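Local coordinates for protein exotoxin A (Pseudomonas aeruginosa, PDB 1IKP) that transfers ADP-ribose from NAD to its target as a secreted toxin, with separate receptor-binding, targeting and catalytic domains in one chain, at residues E3-L7 against W8-A12. The protein carries 2 engineered substitutions. Residues are numbered along the deposited sequence; the frame is centred on the assembly and turned at random.
Sequences EAFDL and WNECA
D6 sits at the N-cap of the short helix 7-10, and its OD1 accepts the capping bond from the backbone N of N9 at 3.2 Å. The carboxylate is placed there by a first torsion that sets CG anti to the backbone N (chi1 -171°), and N9 N meets OD1 from above the carboxylate plane. D6 OD2 accepts from N9 ND2 at 2.7 Å, roughly in the amide's own plane but well out of that of the carboxylate, the two planes standing 79° apart. A water bridges D6 OD1 to W8 N. E10 reaches back the other way: its extended side chain lets OE2 accept a weak bond from D6 N at 3.0 Å, while E10 N binds D6 O at 2.8 Å. Aspartate is short enough for its carboxylate to fold onto the N-H three residues on; glutamate, one carbon longer, can reach back from the helix to D6 N.

L7 O accepts from C11 N, which lies above the carbonyl plane, and L7 CD1 is 4.2 Å from C11 CB. L7 CG and CD2 lean against the pyrrole part of the W8 indole, CD2 3.8 Å from W8 NE1. L7 meets M28 and M47, and W8 reaches M28, V172 and Y45, on strands 24-29, 40-49 and 164-176; C11 is tied to C15 by a disulfide. The single-turn helix thus packs its apolar side on the beta structure of the binding domain. The helix N-H of N9 probably favours the ionised form of D6, an effect that E10, its OE2 5.2 Å from D6 OD2, probably offsets somewhat.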
ATOM      1  N   GLU A   3     -40.349   6.713 -17.498  1.00 32.61           N
ATOM      2  CA  GLU A   3     -39.075   6.067 -17.216  1.00 30.62           C
ATOM      3  C   GLU A   3     -38.161   6.944 -16.373  1.00 26.66           C
ATOM      4  O   GLU A   3     -37.484   6.459 -15.474  1.00 21.94           O
ATOM      5  CB  GLU A   3     -38.377   5.719 -18.530  1.00 36.61           C
ATOM      6  CG  GLU A   3     -37.005   5.104 -18.381  1.00 44.62           C
ATOM      7  CD  GLU A   3     -36.329   4.884 -19.723  1.00 48.28           C
ATOM      8  OE1 GLU A   3     -35.995   5.884 -20.394  1.00 50.16           O
ATOM      9  OE2 GLU A   3     -36.144   3.711 -20.110  1.00 50.45           O
ATOM     10  N   ALA A   4     -38.157   8.239 -16.649  1.00 22.05           N
ATOM     11  CA  ALA A   4     -37.297   9.149 -15.918  1.00 21.77           C
ATOM     12  C   ALA A   4     -37.755   9.459 -14.501  1.00 20.74           C
ATOM     13  O   ALA A   4     -38.930   9.302 -14.154  1.00 21.92           O
ATOM     14  CB  ALA A   4     -37.153  10.453 -16.704  1.00 25.04           C
ATOM     15  N   PHE A   5     -36.797   9.876 -13.679  1.00 19.39           N
ATOM     16  CA  PHE A   5     -37.056  10.316 -12.315  1.00 17.91           C
ATOM     17  C   PHE A   5     -35.912  11.264 -11.952  1.00 18.71           C
ATOM     18  O   PHE A   5     -34.920  11.346 -12.684  1.00 19.26           O
ATOM     19  CB  PHE A   5     -37.181   9.134 -11.335  1.00 16.92           C
ATOM     20  CG  PHE A   5     -35.884   8.459 -10.990  1.00 17.32           C
ATOM     21  CD1 PHE A   5     -35.231   8.724  -9.783  1.00 15.85           C
ATOM     22  CD2 PHE A   5     -35.350   7.506 -11.850  1.00 17.66           C
ATOM     23  CE1 PHE A   5     -34.057   8.034  -9.443  1.00 15.83           C
ATOM     24  CE2 PHE A   5     -34.181   6.813 -11.515  1.00 16.14           C
ATOM     25  CZ  PHE A   5     -33.540   7.080 -10.309  1.00 16.51           C
ATOM     26  N   ASP A   6     -36.067  12.017 -10.868  1.00 19.27           N
ATOM     27  CA  ASP A   6     -35.054  12.984 -10.447  1.00 20.72           C
ATOM     28  C   ASP A   6     -34.458  12.486  -9.144  1.00 19.96           C
ATOM     29  O   ASP A   6     -34.991  12.731  -8.068  1.00 21.09           O
ATOM     30  CB  ASP A   6     -35.706  14.356 -10.238  1.00 23.71           C
ATOM     31  CG  ASP A   6     -34.693  15.457 -10.003  1.00 27.90           C
ATOM     32  OD1 ASP A   6     -33.618  15.174  -9.437  1.00 30.03           O
ATOM     33  OD2 ASP A   6     -34.983  16.617 -10.372  1.00 30.24           O
ATOM     34  N   LEU A   7     -33.342  11.776  -9.259  1.00 18.66           N
ATOM     35  CA  LEU A   7     -32.674  11.185  -8.110  1.00 18.14           C
ATOM     36  C   LEU A   7     -32.399  12.119  -6.935  1.00 19.04           C
ATOM     37  O   LEU A   7     -32.766  11.830  -5.790  1.00 18.22           O
ATOM     38  CB  LEU A   7     -31.356  10.552  -8.565  1.00 16.95           C
ATOM     39  CG  LEU A   7     -30.448   9.916  -7.509  1.00 15.97           C
ATOM     40  CD1 LEU A   7     -31.073   8.650  -6.965  1.00 15.17           C
ATOM     41  CD2 LEU A   7     -29.101   9.618  -8.150  1.00 16.82           C
ATOM     42  N   TRP A   8     -31.763  13.244  -7.211  1.00 19.09           N
ATOM     43  CA  TRP A   8     -31.414  14.144  -6.131  1.00 21.45           C
ATOM     44  C   TRP A   8     -32.534  14.963  -5.539  1.00 23.38           C
ATOM     45  O   TRP A   8     -32.410  15.459  -4.425  1.00 26.16           O
ATOM     46  CB  TRP A   8     -30.264  15.048  -6.555  1.00 21.25           C
ATOM     47  CG  TRP A   8     -29.041  14.249  -6.783  1.00 19.12           C
ATOM     48  CD1 TRP A   8     -28.700  13.089  -6.145  1.00 20.73           C
ATOM     49  CD2 TRP A   8     -27.983  14.536  -7.690  1.00 21.18           C
ATOM     50  NE1 TRP A   8     -27.500  12.637  -6.596  1.00 21.39           N
ATOM     51  CE2 TRP A   8     -27.026  13.501  -7.547  1.00 20.88           C
ATOM     52  CE3 TRP A   8     -27.739  15.564  -8.605  1.00 22.07           C
ATOM     53  CZ2 TRP A   8     -25.842  13.462  -8.288  1.00 23.24           C
ATOM     54  CZ3 TRP A   8     -26.562  15.532  -9.347  1.00 23.23           C
ATOM     55  CH2 TRP A   8     -25.624  14.486  -9.182  1.00 23.52           C
ATOM     56  N   ASN A   9     -33.629  15.106  -6.266  1.00 26.36           N
ATOM     57  CA  ASN A   9     -34.726  15.875  -5.715  1.00 30.19           C
ATOM     58  C   ASN A   9     -35.764  14.980  -5.064  1.00 28.92           C
ATOM     59  O   ASN A   9     -36.274  15.302  -3.994  1.00 30.55           O
ATOM     60  CB  ASN A   9     -35.362  16.742  -6.798  1.00 41.20           C
ATOM     61  CG  ASN A   9     -34.548  17.988  -7.083  1.00 47.92           C
ATOM     62  OD1 ASN A   9     -34.350  18.825  -6.201  1.00 53.32           O
ATOM     63  ND2 ASN A   9     -34.063  18.115  -8.312  1.00 52.68           N
ATOM     64  N   GLU A  10     -36.041  13.839  -5.683  1.00 23.41           N
ATOM     65  CA  GLU A  10     -37.054  12.919  -5.174  1.00 22.66           C
ATOM     66  C   GLU A  10     -36.552  11.909  -4.154  1.00 22.19           C
ATOM     67  O   GLU A  10     -37.315  11.427  -3.320  1.00 19.19           O
ATOM     68  CB  GLU A  10     -37.687  12.151  -6.331  1.00 24.42           C
ATOM     69  CG  GLU A  10     -38.481  12.991  -7.310  1.00 30.65           C
ATOM     70  CD  GLU A  10     -38.675  12.289  -8.647  1.00 32.03           C
ATOM     71  OE1 GLU A  10     -38.866  11.057  -8.662  1.00 35.03           O
ATOM     72  OE2 GLU A  10     -38.648  12.979  -9.682  1.00 36.49           O
ATOM     73  N   CYS A  11     -35.272  11.569  -4.225  1.00 18.57           N
ATOM     74  CA  CYS A  11     -34.734  10.575  -3.318  1.00 18.62           C
ATOM     75  C   CYS A  11     -33.778  11.117  -2.261  1.00 18.27           C
ATOM     76  O   CYS A  11     -33.079  10.335  -1.608  1.00 20.16           O
ATOM     77  CB  CYS A  11     -34.061   9.462  -4.135  1.00 19.23           C
ATOM     78  SG  CYS A  11     -35.107   8.761  -5.461  1.00 19.55           S
ATOM     79  N   ALA A  12     -33.736  12.441  -2.097  1.00 16.99           N
ATOM     80  CA  ALA A  12     -32.869  13.051  -1.095  1.00 16.68           C
ATOM     81  C   ALA A  12     -33.347  12.647   0.292  1.00 18.83           C
ATOM     82  O   ALA A  12     -32.549  12.416   1.203  1.00 18.26           O
ATOM     83  CB  ALA A  12     -32.862  14.575  -1.240  1.00 17.55           C
TER
HETATM   84  O   HOH W   1     -30.884  13.994 -10.123  1.00 27.65           O